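Iron-regulated outer membrane protein (Neisseria meningitidis, PDB 4B7O) transports iron across the meningococcal outer membrane as a TonB-dependent transporter, probably taking it up as a siderophore complex. Local coordinates at residues L177-N190 with V199-N211. Sequence-based numbering, arbitrary orientation.
Sequences LLKGLDKNWGVRLN and VSYGASVFGKEGN
Strands 185-190 and 199-209 run antiparallel, their axes approaching to 4.6 Å with directions 173° apart, and each hydrogen-bonded pair, Gly186 with Phe206, Arg188 with Ser204 and Asn190 with Gly202, exchanges two backbone N-H...O hydrogen bonds. A seventh, from Lys208 N to Asn184 O (3.0 Å), extends the ladder just beyond Trp185.

Phe206 dominates the inward face. Its CG stands between the backbone N and carbonyl carbon (chi1 43°), which lays the ring across the neighbouring strand over Gly186, whose bare CA lets it lie against the backbone. Gly186 O sits 3.3 Å above the centre of one ring face; Leu177 CB makes a CH-pi contact with the opposite face, 3.5 Å from the centroid. Branched leucines fill in the rim: Leu178 CD2 and Leu181 CD1 meet the ring edge in its plane, the former 3.5 Å from CE2. Leu177 CD1 reaches on to Ser204, a short polar side chain whose OG is hydrogen-bonded with Ser217 OG and Phe216 O on strand 212-223. Arg188 passes CE1 of Phe206 with its CB, then extends inward to a salt bridge with Asp78. Asn190 OD1 packs 3.0 Å from Gly202 CA, bare there; its weak hydrogen bond is with Asn219 ND2.

The other face carries Val187, Val205, Leu189 and Ala203, apolar as expected of an outward face turned to the membrane; Leu189 CD2 lies 4.0 Å from Ala203 CB.

This is the first hairpin of the TonB-dependent transporter's transmembrane beta-barrel, which closes where strand 185-194 pairs with C-terminal strand 736-744.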
loop_
_atom_site.group_PDB
_atom_site.type_symbol
_atom_site.label_atom_id
_atom_site.label_comp_id
_atom_site.label_asym_id
_atom_site.label_seq_id
_atom_site.Cartn_x
_atom_site.Cartn_y
_atom_site.Cartn_z
ATOM N N LEU A 177 -17.606 -15.934 -0.765
ATOM C CA LEU A 177 -18.399 -15.861 -1.976
ATOM C C LEU A 177 -19.704 -16.636 -1.830
ATOM O O LEU A 177 -20.716 -16.313 -2.470
ATOM C CB LEU A 177 -17.608 -16.328 -3.207
ATOM C CG LEU A 177 -16.645 -15.265 -3.754
ATOM C CD1 LEU A 177 -15.692 -15.826 -4.782
ATOM C CD2 LEU A 177 -17.436 -14.149 -4.383
ATOM N N LEU A 178 -19.697 -17.624 -0.942
ATOM C CA LEU A 178 -20.897 -18.422 -0.677
ATOM C C LEU A 178 -21.912 -17.727 0.232
ATOM O O LEU A 178 -23.009 -18.248 0.466
ATOM C CB LEU A 178 -20.502 -19.770 -0.068
ATOM C CG LEU A 178 -19.802 -20.728 -1.036
ATOM C CD1 LEU A 178 -19.127 -21.791 -0.207
ATOM C CD2 LEU A 178 -20.729 -21.350 -2.069
ATOM N N LYS A 179 -21.556 -16.536 0.702
ATOM C CA LYS A 179 -22.280 -15.851 1.763
ATOM C C LYS A 179 -23.742 -15.661 1.505
ATOM O O LYS A 179 -24.548 -15.778 2.432
ATOM C CB LYS A 179 -21.695 -14.479 2.047
ATOM C CG LYS A 179 -21.583 -14.131 3.521
ATOM C CD LYS A 179 -20.269 -14.598 4.138
ATOM C CE LYS A 179 -19.767 -13.586 5.176
ATOM N NZ LYS A 179 -18.607 -14.111 5.957
ATOM N N GLY A 180 -24.152 -15.345 0.301
ATOM C CA GLY A 180 -25.590 -15.112 0.235
ATOM C C GLY A 180 -26.399 -16.324 -0.183
ATOM O O GLY A 180 -27.609 -16.226 -0.311
ATOM N N LEU A 181 -25.720 -17.453 -0.434
ATOM C CA LEU A 181 -26.312 -18.539 -1.201
ATOM C C LEU A 181 -26.820 -19.615 -0.329
ATOM O O LEU A 181 -26.361 -19.747 0.795
ATOM C CB LEU A 181 -25.289 -19.125 -2.123
ATOM C CG LEU A 181 -24.909 -18.180 -3.229
ATOM C CD1 LEU A 181 -23.622 -18.726 -3.838
ATOM C CD2 LEU A 181 -26.040 -18.102 -4.272
ATOM N N ASP A 182 -27.787 -20.375 -0.854
ATOM C CA ASP A 182 -28.468 -21.486 -0.155
ATOM C C ASP A 182 -27.760 -22.844 -0.281
ATOM O O ASP A 182 -28.303 -23.833 0.166
ATOM C CB ASP A 182 -29.908 -21.654 -0.695
ATOM C CG ASP A 182 -30.850 -20.561 -0.204
ATOM O OD1 ASP A 182 -30.765 -20.223 1.005
ATOM O OD2 ASP A 182 -31.660 -20.034 -1.012
ATOM N N LYS A 183 -26.587 -22.894 -0.915
ATOM C CA LYS A 183 -25.905 -24.161 -1.197
ATOM C C LYS A 183 -24.390 -24.047 -1.041
ATOM O O LYS A 183 -23.886 -22.959 -0.736
ATOM C CB LYS A 183 -26.276 -24.652 -2.582
ATOM C CG LYS A 183 -25.862 -23.736 -3.721
ATOM C CD LYS A 183 -26.539 -24.111 -5.026
ATOM C CE LYS A 183 -26.766 -22.860 -5.896
ATOM N NZ LYS A 183 -25.674 -22.429 -6.820
ATOM N N ASN A 184 -23.669 -25.153 -1.248
ATOM C CA ASN A 184 -22.208 -25.173 -1.045
ATOM C C ASN A 184 -21.347 -24.861 -2.268
ATOM O O ASN A 184 -20.131 -24.982 -2.211
ATOM C CB ASN A 184 -21.751 -26.514 -0.449
ATOM C CG ASN A 184 -22.313 -26.765 0.941
ATOM O OD1 ASN A 184 -22.420 -25.860 1.769
ATOM N ND2 ASN A 184 -22.661 -28.011 1.206
ATOM N N TRP A 185 -21.961 -24.507 -3.388
ATOM C CA TRP A 185 -21.181 -24.027 -4.522
ATOM C C TRP A 185 -21.893 -22.889 -5.205
ATOM O O TRP A 185 -23.132 -22.721 -5.070
ATOM C CB TRP A 185 -20.897 -25.158 -5.480
ATOM C CG TRP A 185 -22.150 -25.571 -6.125
ATOM C CD1 TRP A 185 -23.169 -26.359 -5.584
ATOM C CD2 TRP A 185 -22.621 -25.157 -7.436
ATOM N NE1 TRP A 185 -24.208 -26.494 -6.476
ATOM C CE2 TRP A 185 -23.949 -25.796 -7.617
ATOM C CE3 TRP A 185 -22.089 -24.369 -8.474
ATOM C CZ2 TRP A 185 -24.699 -25.633 -8.779
ATOM C CZ3 TRP A 185 -22.865 -24.217 -9.648
ATOM C CH2 TRP A 185 -24.143 -24.824 -9.783
ATOM N N GLY A 186 -21.130 -22.076 -5.920
ATOM C CA GLY A 186 -21.743 -21.081 -6.771
ATOM C C GLY A 186 -20.868 -20.514 -7.870
ATOM O O GLY A 186 -19.656 -20.775 -7.933
ATOM N N VAL A 187 -21.497 -19.676 -8.691
ATOM C CA VAL A 187 -20.827 -18.805 -9.648
ATOM C C VAL A 187 -21.162 -17.293 -9.379
ATOM O O VAL A 187 -22.251 -16.924 -8.959
ATOM C CB VAL A 187 -21.279 -19.175 -11.079
ATOM C CG1 VAL A 187 -20.517 -18.355 -12.124
ATOM C CG2 VAL A 187 -21.092 -20.665 -11.338
ATOM N N ARG A 188 -20.208 -16.422 -9.610
ATOM C CA ARG A 188 -20.494 -15.020 -9.523
ATOM C C ARG A 188 -20.067 -14.405 -10.824
ATOM O O ARG A 188 -18.948 -14.644 -11.254
ATOM C CB ARG A 188 -19.697 -14.439 -8.411
ATOM C CG ARG A 188 -20.025 -12.996 -8.150
ATOM C CD ARG A 188 -18.863 -12.382 -7.404
ATOM N NE ARG A 188 -19.176 -11.039 -6.923
ATOM C CZ ARG A 188 -18.564 -9.939 -7.362
ATOM N NH1 ARG A 188 -17.650 -10.009 -8.341
ATOM N NH2 ARG A 188 -18.899 -8.770 -6.843
ATOM N N LEU A 189 -20.950 -13.667 -11.483
ATOM C CA LEU A 189 -20.499 -12.884 -12.637
ATOM C C LEU A 189 -20.592 -11.443 -12.260
ATOM O O LEU A 189 -21.468 -11.065 -11.446
ATOM C CB LEU A 189 -21.344 -13.136 -13.893
ATOM C CG LEU A 189 -21.587 -14.607 -14.216
ATOM C CD1 LEU A 189 -22.953 -14.802 -14.872
ATOM C CD2 LEU A 189 -20.436 -15.196 -15.025
ATOM N N ASN A 190 -19.741 -10.620 -12.855
ATOM C CA ASN A 190 -19.951 -9.169 -12.684
ATOM C C ASN A 190 -19.649 -8.317 -13.938
ATOM O O ASN A 190 -18.957 -8.740 -14.813
ATOM C CB ASN A 190 -19.146 -8.686 -11.480
ATOM C CG ASN A 190 -17.698 -8.502 -11.816
ATOM O OD1 ASN A 190 -16.961 -9.470 -11.946
ATOM N ND2 ASN A 190 -17.307 -7.270 -12.036
ATOM N N VAL A 199 -14.658 -0.405 -19.260
ATOM C CA VAL A 199 -15.620 -1.454 -19.046
ATOM C C VAL A 199 -14.934 -2.577 -18.302
ATOM O O VAL A 199 -13.779 -2.884 -18.559
ATOM C CB VAL A 199 -16.196 -1.996 -20.374
ATOM C CG1 VAL A 199 -16.359 -0.868 -21.403
ATOM C CG2 VAL A 199 -15.310 -3.082 -20.932
ATOM N N SER A 200 -15.628 -3.205 -17.368
ATOM C CA SER A 200 -14.963 -4.286 -16.637
ATOM C C SER A 200 -15.886 -5.464 -16.512
ATOM O O SER A 200 -17.089 -5.325 -16.694
ATOM C CB SER A 200 -14.478 -3.815 -15.265
ATOM O OG SER A 200 -15.584 -3.449 -14.467
ATOM N N TYR A 201 -15.326 -6.626 -16.221
ATOM C CA TYR A 201 -16.141 -7.815 -16.046
ATOM C C TYR A 201 -15.322 -8.833 -15.358
ATOM O O TYR A 201 -14.094 -8.724 -15.341
ATOM C CB TYR A 201 -16.657 -8.364 -17.374
ATOM C CG TYR A 201 -15.595 -8.708 -18.371
ATOM C CD1 TYR A 201 -15.063 -7.712 -19.193
ATOM C CD2 TYR A 201 -15.144 -10.034 -18.534
ATOM C CE1 TYR A 201 -14.065 -7.995 -20.128
ATOM C CE2 TYR A 201 -14.153 -10.341 -19.480
ATOM C CZ TYR A 201 -13.614 -9.300 -20.254
ATOM O OH TYR A 201 -12.667 -9.531 -21.193
ATOM N N GLY A 202 -16.003 -9.841 -14.817
ATOM C CA GLY A 202 -15.323 -10.847 -14.072
ATOM C C GLY A 202 -16.210 -12.020 -13.816
ATOM O O GLY A 202 -17.408 -11.920 -13.909
ATOM N N ALA A 203 -15.594 -13.145 -13.501
ATOM C CA ALA A 203 -16.346 -14.315 -13.176
ATOM C C ALA A 203 -15.620 -15.106 -12.089
ATOM O O ALA A 203 -14.372 -15.186 -12.019
ATOM C CB ALA A 203 -16.516 -15.168 -14.398
ATOM N N SER A 204 -16.405 -15.709 -11.229
ATOM C CA SER A 204 -15.822 -16.555 -10.238
ATOM C C SER A 204 -16.586 -17.874 -10.093
ATOM O O SER A 204 -17.820 -17.890 -10.253
ATOM C CB SER A 204 -15.733 -15.790 -8.914
ATOM O OG SER A 204 -14.883 -16.523 -8.056
ATOM N N VAL A 205 -15.862 -18.963 -9.806
ATOM C CA VAL A 205 -16.506 -20.239 -9.367
ATOM C C VAL A 205 -15.846 -20.784 -8.042
ATOM O O VAL A 205 -14.657 -20.612 -7.811
ATOM C CB VAL A 205 -16.509 -21.256 -10.535
ATOM C CG1 VAL A 205 -15.099 -21.656 -10.939
ATOM C CG2 VAL A 205 -17.329 -22.502 -10.215
ATOM N N PHE A 206 -16.622 -21.382 -7.149
ATOM C CA PHE A 206 -16.158 -21.638 -5.815
ATOM C C PHE A 206 -17.048 -22.647 -5.140
ATOM O O PHE A 206 -18.198 -22.880 -5.536
ATOM C CB PHE A 206 -16.236 -20.348 -4.957
ATOM C CG PHE A 206 -17.500 -19.568 -5.150
ATOM C CD1 PHE A 206 -17.580 -18.592 -6.149
ATOM C CD2 PHE A 206 -18.618 -19.829 -4.374
ATOM C CE1 PHE A 206 -18.760 -17.906 -6.372
ATOM C CE2 PHE A 206 -19.821 -19.158 -4.587
ATOM C CZ PHE A 206 -19.891 -18.179 -5.580
ATOM N N GLY A 207 -16.542 -23.219 -4.069
ATOM C CA GLY A 207 -17.384 -24.057 -3.226
ATOM C C GLY A 207 -16.602 -24.709 -2.117
ATOM O O GLY A 207 -15.372 -24.528 -1.963
ATOM N N LYS A 208 -17.349 -25.447 -1.324
ATOM C CA LYS A 208 -16.906 -26.078 -0.087
ATOM C C LYS A 208 -17.398 -27.516 -0.220
ATOM O O LYS A 208 -18.567 -27.763 -0.429
ATOM C CB LYS A 208 -17.649 -25.393 1.066
ATOM C CG LYS A 208 -16.939 -25.335 2.417
ATOM C CD LYS A 208 -17.166 -26.596 3.279
ATOM C CE LYS A 208 -16.410 -26.603 4.616
ATOM N NZ LYS A 208 -14.931 -26.525 4.418
ATOM N N GLU A 209 -16.523 -28.488 -0.156
ATOM C CA GLU A 209 -17.002 -29.865 -0.045
ATOM C C GLU A 209 -16.337 -30.599 1.102
ATOM O O GLU A 209 -15.085 -30.732 1.146
ATOM C CB GLU A 209 -16.767 -30.640 -1.336
ATOM C CG GLU A 209 -17.014 -32.134 -1.164
ATOM C CD GLU A 209 -17.773 -32.780 -2.318
ATOM O OE1 GLU A 209 -18.106 -32.070 -3.287
ATOM O OE2 GLU A 209 -18.050 -34.003 -2.237
ATOM N N GLY A 210 -17.163 -31.092 2.020
ATOM C CA GLY A 210 -16.617 -31.749 3.180
ATOM C C GLY A 210 -15.684 -30.728 3.785
ATOM O O GLY A 210 -16.092 -29.601 4.026
ATOM N N ASN A 211 -14.420 -31.064 3.981
ATOM C CA ASN A 211 -13.544 -30.089 4.613
ATOM C C ASN A 211 -12.743 -29.350 3.567
ATOM O O ASN A 211 -11.736 -28.704 3.866
ATOM C CB ASN A 211 -12.592 -30.762 5.580
ATOM C CG ASN A 211 -13.001 -32.186 5.893
ATOM O OD1 ASN A 211 -12.753 -32.676 6.991
ATOM N ND2 ASN A 211 -13.641 -32.862 4.918
#